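Side-chain contacts in protein TP_0956 (Treponema pallidum subsp. pallidum, PDB 3U64), which probably serves as the tetratricopeptide-repeat lipoprotein component of a TRAP-type transporter, where its helical scaffold would mediate protein-protein interactions: residues Glu56-His59 / Leu60-Pro63; Glu97-Asn100 / Glu101-Arg105; Ala181-Met184 / Met185-Ala189; Gln285-Ala288 / Arg289-Ala293. One frame throughout, in Å; residues are numbered along the deposited sequence.

Contact 1 (Glu56-His59 / Leu60-Pro63); sequences EALH and LQNP
The H59 imidazole overlaps the side chain of the next residue, L60: its CD2 lies 3.5 Å from L60 CD2, and NE2 of the same ring stands a little farther from that methyl group. The two side chains run across each other at a slant. H59 carries CG anti to the backbone N (chi1 160°), while L60 has CG anti to its carbonyl carbon, and these opposite choices bring the CD2 branch of L60 to the ring while its CG rests 3.3 Å from E56 O. That carbonyl therefore meets carbon as well as its helical donor, L60 N, at 3.1 Å and an N-H...O angle of 145°. One residue further along, Q61 N donates to A57 O at 3.0 Å. These are the last regular bonds of helix 41-61 in an all-helical protein of the TPR clan. At N62 the backbone leaves helical torsions, and its N makes only weak bonds, to L58 O and H59 O, so the regular hydrogen-bonding pattern ends here. P63, lacking an N-H, offers H59 O a CA-H...O contact of 3.3 Å from its CA instead. A water 2.8 Å from H59 ND1 also lies within donating distance of N62 O and probably links the two. Outside this turn, Y116 meets the imidazole with ring planes about 65° apart, and S69 and V72 of helix 66-89 touch H59. E56 turns its carboxylate to K53, Y76 and Y116, whereas A57 and L60 pack on V34 of the second subunit.

Contact 2 (Glu97-Asn100 / Glu101-Arg105); sequences EAQN and EAYSR
Q99 lays its aliphatic chain over one face of the Y103 ring, an i to i+4 CH-pi contact on helix 96-124 of this TPR-clan helical fold. Q99 CG is 4.0 Å from the ring centroid and 28° off the ring normal, which places it above the face rather than at the rim. The overlap is displaced toward the outer part of the ring, since CG comes 3.6 Å from Y103 CE2 and lies farther from CD2. Beyond CG the two side chains run alongside each other in the same direction, and the amide plane of Q99 is turned 24° from the ring plane, so the two flat groups are only modestly inclined.

The torsions account for this pairing. Q99 sends CG anti to the backbone N and continues extended, while Y103 places CG beside its own backbone N. The backbone fixes the base of the pair: Y103 N donates to Q99 O at 2.7 Å with an N-H...O angle of 165°, close to straight, and the same oxygen sits over the ring face, 3.4 Å from Y103 CG. Farther out, Y103 and A102 rest on A88 of helix 66-89, and Y103 also touches Q89. R105 points its guanidinium away from this turn to a salt bridge with D40 of the second subunit.

One residue along from Q99, N100 O accepts two donors of one residue, S104 N at 3.0 Å and S104 OG at 2.8 Å, which reach it from opposite faces of the carbonyl plane.

Contact 3 (Ala181-Met184 / Met185-Ala189); sequences AAVM and MLERA
M184 and E187 lie side by side and point the same way, whereas V183 crosses E187 at a slant; the glutamate side chain thus meets carbon and sulfur from two residues of the preceding turn. The M184 chain makes the approach by folding: chi2 of -56° and a further bend at chi3 carry the thioether end forward along the helix, toward E187, so that CE stands 3.5 Å from E187 OE1, with SD slightly farther from the same oxygen. V183 contributes its CG1 branch, anti to the backbone N (chi1 176°), which reaches E187 OE2 at 3.6 Å. E187 itself is extended beyond CG, and its CG lies 3.4 Å from V183 O.

M185 is directed elsewhere. Its chain bends at chi3 to set CE 4.4 Å from A181 CB, a loose apolar contact, while its CG packs 3.2 Å from A181 O. The backbone beneath is regular alpha-helix, as the bond from E187 N to V183 O indicates, 2.7 Å long with an N-H...O angle of 167°.

The different orientations bring the side chains against different helices of this TPR-clan fold. M185 and A182 face helix 152-166, touching L155, V158 and Y162; V183 and L186 face helix 196-211; M184 leans on L140 and L144. R188 leaves the turn to donate from NH2 to C147 O.

Methyl groups of V183 and M184 thus flank the E187 carboxylate within this turn. Such contacts are van der Waals in kind, so its charge is probably compensated by solvent or by groups beyond the turn.

Contact 4 (Gln285-Ala288 / Arg289-Ala293); sequences QKRA and RWLKA. With SO4 (sulfate ion), chain B.
R289 folds back across Q285 on helix 278-293, part of the helical array of this TPR-clan protein. Its guanidinium has Q285 O over one face, 3.8 Å above the plane and over its centre, and stands 69° from the plane of the Q285 amide. A bend at chi3 helps turn the group back along the helix. A water in the guanidinium plane links the two side chains, donating to Q285 OE1 and accepting from R289 NH2, while Q285 NE2 donates to I269 O and A266 O.

The tightly packed part comprises Q285, A288 and L291, all buried: A288 and L291 meet I243, L291 also L263, and L291 CG lies 3.5 Å from R287 O. An intermediate flank is formed by R287 and W290, side by side with guanidinium and indole planes 25° apart and R287 NH1 3.4 Å from W290 CE3; W290 also stacks on H294.

The looser side, where R289 is exposed, holds a sulfate that probably came from the crystallisation liquor. The aliphatic part of K286 lies along it, with CE 3.5 Å from sulfate O3, and R289 NH1 donates to sulfate O1 at 2.6 Å with an N-H...O angle of 145°.

How the contacts relate
Each contact joins successive turns of a different helix, contact 1 at the helix's C-terminal end. Contact 3 is the buried one, its side chains shared among three neighbouring helices; contact 2 lies at the surface, and contacts 1 and 4 are intermediate. Contacts 1 and 2 both pack on helix 66-89 and both reach the second subunit, the first through apolar packing and the second through a salt bridge. Contacts 3 and 4 touch no other chain and lie on opposite sides of the chain centre. Contacts 2 and 4 approach most closely, their nearest atoms about 7 Å apart. Contact 3 sets methionine and valine methyls against a carboxylate, whereas contact 4 rests on guanidinium groups.

Contact 1 (Glu56-His59 / Leu60-Pro63)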
loop_
_atom_site.group_PDB
_atom_site.type_symbol
_atom_site.label_atom_id
_atom_site.label_comp_id
_atom_site.label_asym_id
_atom_site.label_seq_id
_atom_site.Cartn_x
_atom_site.Cartn_y
_atom_site.Cartn_z
ATOM N N GLU A 56 6.355 3.685 -14.656
ATOM C CA GLU A 56 6.848 2.599 -15.454
ATOM C C GLU A 56 5.980 2.461 -16.694
ATOM O O GLU A 56 6.502 2.308 -17.795
ATOM C CB GLU A 56 6.867 1.311 -14.637
ATOM C CG GLU A 56 7.810 0.255 -15.139
ATOM C CD GLU A 56 7.916 -0.906 -14.153
ATOM O OE1 GLU A 56 7.212 -0.852 -13.128
ATOM O OE2 GLU A 56 8.695 -1.857 -14.388
ATOM N N ALA A 57 4.658 2.520 -16.520
ATOM C CA ALA A 57 3.746 2.394 -17.655
ATOM C C ALA A 57 3.890 3.578 -18.637
ATOM O O ALA A 57 3.887 3.400 -19.857
ATOM C CB ALA A 57 2.296 2.250 -17.179
ATOM N N LEU A 58 4.027 4.784 -18.098
ATOM C CA LEU A 58 4.235 5.955 -18.939
ATOM C C LEU A 58 5.499 5.785 -19.762
ATOM O O LEU A 58 5.534 6.100 -20.950
ATOM C CB LEU A 58 4.329 7.217 -18.090
ATOM C CG LEU A 58 2.993 7.649 -17.498
ATOM C CD1 LEU A 58 3.130 8.950 -16.717
ATOM C CD2 LEU A 58 1.975 7.798 -18.624
ATOM N N HIS A 59 6.541 5.267 -19.128
ATOM C CA HIS A 59 7.799 5.083 -19.819
ATOM C C HIS A 59 7.676 4.114 -20.992
ATOM O O HIS A 59 8.274 4.325 -22.043
ATOM C CB HIS A 59 8.845 4.541 -18.857
ATOM C CG HIS A 59 10.002 3.888 -19.542
ATOM N ND1 HIS A 59 10.906 4.594 -20.307
ATOM C CD2 HIS A 59 10.402 2.595 -19.586
ATOM C CE1 HIS A 59 11.818 3.767 -20.785
ATOM N NE2 HIS A 59 11.536 2.547 -20.363
ATOM N N LEU A 60 6.927 3.034 -20.800
ATOM C CA LEU A 60 6.844 1.986 -21.818
ATOM C C LEU A 60 5.944 2.426 -22.965
ATOM O O LEU A 60 6.076 1.980 -24.099
ATOM C CB LEU A 60 6.367 0.677 -21.192
ATOM C CG LEU A 60 7.383 0.135 -20.177
ATOM C CD1 LEU A 60 6.847 -1.104 -19.458
ATOM C CD2 LEU A 60 8.742 -0.165 -20.833
ATOM N N GLN A 61 5.050 3.343 -22.646
ATOM C CA GLN A 61 4.157 3.932 -23.611
ATOM C C GLN A 61 4.860 5.038 -24.416
ATOM O O GLN A 61 4.413 5.395 -25.505
ATOM C CB GLN A 61 2.975 4.503 -22.839
ATOM C CG GLN A 61 1.881 5.125 -23.658
ATOM C CD GLN A 61 0.790 5.678 -22.766
ATOM O OE1 GLN A 61 -0.026 4.923 -22.232
ATOM N NE2 GLN A 61 0.788 6.997 -22.568
ATOM N N ASN A 62 5.953 5.582 -23.877
ATOM C CA ASN A 62 6.712 6.645 -24.551
ATOM C C ASN A 62 8.224 6.455 -24.443
ATOM O O ASN A 62 8.911 7.303 -23.872
ATOM C CB ASN A 62 6.370 8.018 -23.963
ATOM C CG ASN A 62 4.885 8.287 -23.924
ATOM O OD1 ASN A 62 4.185 7.823 -23.022
ATOM N ND2 ASN A 62 4.392 9.052 -24.895
ATOM N N PRO A 63 8.749 5.367 -25.025
ATOM C CA PRO A 63 10.126 4.929 -24.758
ATOM C C PRO A 63 11.204 5.932 -25.194
ATOM O O PRO A 63 12.364 5.761 -24.803
ATOM C CB PRO A 63 10.245 3.621 -25.557
ATOM C CG PRO A 63 8.803 3.292 -26.041
ATOM C CD PRO A 63 8.130 4.616 -26.132
HETATM O O HOH W 1 10.342 7.057 -21.444
#

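Contact 2 (Glu97-Asn100 / Glu101-Arg105)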
loop_
_atom_site.group_PDB
_atom_site.type_symbol
_atom_site.label_atom_id
_atom_site.label_comp_id
_atom_site.label_asym_id
_atom_site.label_seq_id
_atom_site.Cartn_x
_atom_site.Cartn_y
_atom_site.Cartn_z
ATOM N N GLU A 97 17.761 -15.169 6.668
ATOM C CA GLU A 97 17.121 -15.692 5.466
ATOM C C GLU A 97 16.267 -14.613 4.797
ATOM O O GLU A 97 16.443 -14.319 3.615
ATOM C CB GLU A 97 16.261 -16.912 5.789
ATOM C CG GLU A 97 17.029 -18.109 6.333
ATOM C CD GLU A 97 16.105 -19.244 6.770
ATOM O OE1 GLU A 97 15.799 -20.127 5.936
ATOM O OE2 GLU A 97 15.675 -19.246 7.948
ATOM N N ALA A 98 15.342 -14.034 5.556
ATOM C CA ALA A 98 14.541 -12.921 5.068
ATOM C C ALA A 98 15.437 -11.748 4.648
ATOM O O ALA A 98 15.112 -11.004 3.713
ATOM C CB ALA A 98 13.552 -12.479 6.122
ATOM N N GLN A 99 16.568 -11.586 5.330
ATOM C CA GLN A 99 17.500 -10.525 4.972
ATOM C C GLN A 99 18.102 -10.753 3.580
ATOM O O GLN A 99 18.105 -9.857 2.728
ATOM C CB GLN A 99 18.615 -10.386 6.010
ATOM C CG GLN A 99 19.422 -9.119 5.806
ATOM C CD GLN A 99 20.644 -9.045 6.692
ATOM O OE1 GLN A 99 20.715 -8.207 7.592
ATOM N NE2 GLN A 99 21.626 -9.908 6.429
ATOM N N ASN A 100 18.606 -11.960 3.368
ATOM C CA ASN A 100 19.205 -12.338 2.105
ATOM C C ASN A 100 18.232 -12.244 0.956
ATOM O O ASN A 100 18.590 -11.801 -0.133
ATOM C CB ASN A 100 19.789 -13.746 2.207
ATOM C CG ASN A 100 21.065 -13.765 3.006
ATOM O OD1 ASN A 100 21.800 -12.775 3.033
ATOM N ND2 ASN A 100 21.322 -14.866 3.692
ATOM N N GLU A 101 16.988 -12.629 1.212
ATOM C CA GLU A 101 15.955 -12.519 0.199
ATOM C C GLU A 101 15.616 -11.057 -0.103
ATOM O O GLU A 101 15.355 -10.702 -1.243
ATOM C CB GLU A 101 14.700 -13.258 0.637
ATOM C CG GLU A 101 13.603 -13.210 -0.398
ATOM C CD GLU A 101 12.431 -14.091 -0.034
ATOM O OE1 GLU A 101 12.617 -15.031 0.775
ATOM O OE2 GLU A 101 11.324 -13.837 -0.555
ATOM N N ALA A 102 15.600 -10.213 0.924
ATOM C CA ALA A 102 15.359 -8.787 0.710
ATOM C C ALA A 102 16.542 -8.147 -0.014
ATOM O O ALA A 102 16.352 -7.306 -0.888
ATOM C CB ALA A 102 15.091 -8.081 2.015
ATOM N N TYR A 103 17.767 -8.542 0.337
ATOM C CA TYR A 103 18.923 -8.065 -0.418
ATOM C C TYR A 103 18.864 -8.459 -1.900
ATOM O O TYR A 103 19.239 -7.660 -2.743
ATOM C CB TYR A 103 20.239 -8.550 0.197
ATOM C CG TYR A 103 20.593 -7.850 1.487
ATOM C CD1 TYR A 103 20.016 -6.623 1.815
ATOM C CD2 TYR A 103 21.499 -8.414 2.383
ATOM C CE1 TYR A 103 20.339 -5.966 2.992
ATOM C CE2 TYR A 103 21.831 -7.765 3.575
ATOM C CZ TYR A 103 21.244 -6.541 3.870
ATOM O OH TYR A 103 21.559 -5.895 5.039
ATOM N N SER A 104 18.412 -9.680 -2.210
ATOM C CA SER A 104 18.326 -10.137 -3.598
ATOM C C SER A 104 17.246 -9.359 -4.320
ATOM O O SER A 104 17.388 -9.018 -5.499
ATOM C CB SER A 104 18.023 -11.636 -3.677
ATOM O OG SER A 104 18.952 -12.346 -2.886
ATOM N N ARG A 105 16.170 -9.067 -3.595
ATOM C CA ARG A 105 15.101 -8.231 -4.117
ATOM C C ARG A 105 15.596 -6.806 -4.435
ATOM O O ARG A 105 15.299 -6.262 -5.496
ATOM C CB ARG A 105 13.930 -8.197 -3.128
ATOM C CG ARG A 105 12.669 -7.527 -3.671
ATOM C CD ARG A 105 11.531 -7.425 -2.626
ATOM N NE ARG A 105 10.514 -6.487 -3.093
ATOM C CZ ARG A 105 9.864 -5.615 -2.335
ATOM N NH1 ARG A 105 10.093 -5.546 -1.030
ATOM N NH2 ARG A 105 8.984 -4.805 -2.898
#

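Contact 3 (Ala181-Met184 / Met185-Ala189)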
loop_
_atom_site.group_PDB
_atom_site.type_symbol
_atom_site.label_atom_id
_atom_site.label_comp_id
_atom_site.label_asym_id
_atom_site.label_seq_id
_atom_site.Cartn_x
_atom_site.Cartn_y
_atom_site.Cartn_z
ATOM N N ALA A 181 32.209 -0.549 -16.310
ATOM C CA ALA A 181 31.450 0.416 -17.111
ATOM C C ALA A 181 30.685 1.408 -16.239
ATOM O O ALA A 181 30.603 2.599 -16.555
ATOM C CB ALA A 181 30.489 -0.309 -18.053
ATOM N N ALA A 182 30.111 0.919 -15.146
ATOM C CA ALA A 182 29.333 1.779 -14.253
ATOM C C ALA A 182 30.212 2.870 -13.634
ATOM O O ALA A 182 29.858 4.052 -13.630
ATOM C CB ALA A 182 28.653 0.950 -13.147
ATOM N N VAL A 183 31.365 2.465 -13.119
ATOM C CA VAL A 183 32.282 3.406 -12.510
ATOM C C VAL A 183 32.793 4.402 -13.538
ATOM O O VAL A 183 32.857 5.594 -13.245
ATOM C CB VAL A 183 33.452 2.693 -11.811
ATOM C CG1 VAL A 183 34.447 3.713 -11.266
ATOM C CG2 VAL A 183 32.921 1.805 -10.680
ATOM N N MET A 184 33.124 3.927 -14.742
ATOM C CA MET A 184 33.572 4.826 -15.804
ATOM C C MET A 184 32.489 5.856 -16.163
ATOM O O MET A 184 32.797 7.013 -16.455
ATOM C CB MET A 184 34.029 4.054 -17.056
ATOM C CG MET A 184 35.279 3.187 -16.860
ATOM S SD MET A 184 36.718 4.103 -16.235
ATOM C CE MET A 184 36.776 3.515 -14.535
ATOM N N MET A 185 31.224 5.447 -16.125
ATOM C CA MET A 185 30.128 6.399 -16.296
ATOM C C MET A 185 30.114 7.424 -15.162
ATOM O O MET A 185 29.957 8.621 -15.395
ATOM C CB MET A 185 28.772 5.700 -16.410
ATOM C CG MET A 185 28.612 4.843 -17.676
ATOM S SD MET A 185 26.916 4.213 -17.882
ATOM C CE MET A 185 27.139 2.475 -17.544
ATOM N N LEU A 186 30.283 6.959 -13.933
ATOM C CA LEU A 186 30.354 7.887 -12.807
ATOM C C LEU A 186 31.547 8.853 -12.965
ATOM O O LEU A 186 31.406 10.079 -12.815
ATOM C CB LEU A 186 30.412 7.115 -11.480
ATOM C CG LEU A 186 29.102 6.425 -11.067
ATOM C CD1 LEU A 186 29.322 5.497 -9.891
ATOM C CD2 LEU A 186 28.004 7.432 -10.729
ATOM N N GLU A 187 32.713 8.308 -13.304
ATOM C CA GLU A 187 33.895 9.141 -13.510
ATOM C C GLU A 187 33.734 10.114 -14.663
ATOM O O GLU A 187 34.288 11.212 -14.628
ATOM C CB GLU A 187 35.141 8.294 -13.716
ATOM C CG GLU A 187 35.530 7.563 -12.467
ATOM C CD GLU A 187 36.779 6.758 -12.651
ATOM O OE1 GLU A 187 37.394 6.837 -13.742
ATOM O OE2 GLU A 187 37.144 6.039 -11.702
ATOM N N ARG A 188 32.965 9.731 -15.675
ATOM C CA ARG A 188 32.718 10.647 -16.783
ATOM C C ARG A 188 31.808 11.809 -16.364
ATOM O O ARG A 188 32.038 12.948 -16.765
ATOM C CB ARG A 188 32.144 9.915 -17.993
ATOM C CG ARG A 188 31.752 10.844 -19.117
ATOM C CD ARG A 188 32.954 11.576 -19.732
ATOM N NE ARG A 188 32.510 12.339 -20.905
ATOM C CZ ARG A 188 33.154 13.374 -21.443
ATOM N NH1 ARG A 188 34.300 13.790 -20.932
ATOM N NH2 ARG A 188 32.647 13.997 -22.499
ATOM N N ALA A 189 30.784 11.521 -15.564
ATOM C CA ALA A 189 29.931 12.564 -14.987
ATOM C C ALA A 189 30.755 13.566 -14.174
ATOM O O ALA A 189 30.526 14.772 -14.239
ATOM C CB ALA A 189 28.845 11.950 -14.104
#

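Contact 4 (Gln285-Ala288 / Arg289-Ala293)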
loop_
_atom_site.group_PDB
_atom_site.type_symbol
_atom_site.label_atom_id
_atom_site.label_comp_id
_atom_site.label_asym_id
_atom_site.label_seq_id
_atom_site.Cartn_x
_atom_site.Cartn_y
_atom_site.Cartn_z
ATOM N N GLN A 285 19.394 10.001 8.933
ATOM C CA GLN A 285 19.616 10.069 10.369
ATOM C C GLN A 285 19.247 8.756 11.076
ATOM O O GLN A 285 19.912 8.371 12.032
ATOM C CB GLN A 285 18.931 11.291 10.981
ATOM C CG GLN A 285 19.507 12.590 10.439
ATOM C CD GLN A 285 19.016 13.809 11.191
ATOM O OE1 GLN A 285 17.837 13.915 11.522
ATOM N NE2 GLN A 285 19.922 14.742 11.459
ATOM N N LYS A 286 18.204 8.072 10.600
ATOM C CA LYS A 286 17.912 6.718 11.081
ATOM C C LYS A 286 19.119 5.812 10.894
ATOM O O LYS A 286 19.456 5.030 11.779
ATOM C CB LYS A 286 16.729 6.093 10.339
ATOM C CG LYS A 286 15.378 6.616 10.736
ATOM C CD LYS A 286 14.279 5.682 10.247
ATOM C CE LYS A 286 14.358 4.318 10.937
ATOM N NZ LYS A 286 13.239 3.405 10.542
ATOM N N ARG A 287 19.766 5.915 9.734
ATOM C CA ARG A 287 20.947 5.107 9.460
ATOM C C ARG A 287 22.149 5.429 10.387
ATOM O O ARG A 287 22.822 4.527 10.871
ATOM C CB ARG A 287 21.348 5.238 7.994
ATOM C CG ARG A 287 22.593 4.458 7.655
ATOM C CD ARG A 287 22.319 3.371 6.639
ATOM N NE ARG A 287 23.546 2.637 6.340
ATOM C CZ ARG A 287 23.830 1.428 6.813
ATOM N NH1 ARG A 287 22.963 0.795 7.597
ATOM N NH2 ARG A 287 24.977 0.845 6.491
ATOM N N ALA A 288 22.411 6.714 10.626
ATOM C CA ALA A 288 23.468 7.141 11.539
ATOM C C ALA A 288 23.190 6.694 12.981
ATOM O O ALA A 288 24.087 6.253 13.683
ATOM C CB ALA A 288 23.647 8.672 11.477
ATOM N N ARG A 289 21.943 6.800 13.412
ATOM C CA ARG A 289 21.554 6.271 14.718
ATOM C C ARG A 289 21.855 4.770 14.836
ATOM O O ARG A 289 22.360 4.304 15.860
ATOM C CB ARG A 289 20.069 6.513 14.959
ATOM C CG ARG A 289 19.764 7.399 16.142
ATOM C CD ARG A 289 18.345 7.946 16.062
ATOM N NE ARG A 289 18.347 9.348 15.643
ATOM C CZ ARG A 289 17.573 9.864 14.685
ATOM N NH1 ARG A 289 16.707 9.102 14.027
ATOM N NH2 ARG A 289 17.662 11.154 14.392
ATOM N N TRP A 290 21.546 4.012 13.787
ATOM C CA TRP A 290 21.823 2.576 13.791
ATOM C C TRP A 290 23.329 2.283 13.858
ATOM O O TRP A 290 23.772 1.435 14.621
ATOM C CB TRP A 290 21.227 1.939 12.548
ATOM C CG TRP A 290 21.437 0.476 12.442
ATOM C CD1 TRP A 290 20.662 -0.503 12.990
ATOM C CD2 TRP A 290 22.470 -0.192 11.709
ATOM N NE1 TRP A 290 21.156 -1.741 12.654
ATOM C CE2 TRP A 290 22.268 -1.578 11.870
ATOM C CE3 TRP A 290 23.550 0.247 10.936
ATOM C CZ2 TRP A 290 23.111 -2.532 11.288
ATOM C CZ3 TRP A 290 24.393 -0.703 10.362
ATOM C CH2 TRP A 290 24.165 -2.076 10.538
ATOM N N LEU A 291 24.106 2.991 13.046
ATOM C CA LEU A 291 25.555 2.854 13.071
ATOM C C LEU A 291 26.104 3.086 14.474
ATOM O O LEU A 291 26.888 2.278 14.974
ATOM C CB LEU A 291 26.209 3.806 12.070
ATOM C CG LEU A 291 26.098 3.413 10.594
ATOM C CD1 LEU A 291 26.531 4.559 9.692
ATOM C CD2 LEU A 291 26.922 2.154 10.308
ATOM N N LYS A 292 25.687 4.180 15.114
ATOM C CA LYS A 292 26.122 4.453 16.484
ATOM C C LYS A 292 25.762 3.305 17.436
ATOM O O LYS A 292 26.603 2.857 18.217
ATOM C CB LYS A 292 25.578 5.784 17.012
ATOM C CG LYS A 292 26.245 7.004 16.408
ATOM C CD LYS A 292 25.888 8.255 17.154
ATOM C CE LYS A 292 26.783 8.450 18.368
ATOM N NZ LYS A 292 28.171 8.887 18.006
ATOM N N ALA A 293 24.524 2.820 17.361
ATOM C CA ALA A 293 24.098 1.711 18.228
ATOM C C ALA A 293 24.954 0.460 18.005
ATOM O O ALA A 293 25.216 -0.297 18.937
ATOM C CB ALA A 293 22.616 1.391 18.024
HETATM S S SO4 B . 15.080 5.655 15.114
HETATM O O1 SO4 B . 15.774 6.937 15.167
HETATM O O2 SO4 B . 13.685 5.883 14.739
HETATM O O3 SO4 B . 15.736 4.810 14.122
HETATM O O4 SO4 B . 15.139 5.001 16.420
HETATM O O HOH W 2 15.705 12.131 12.347
#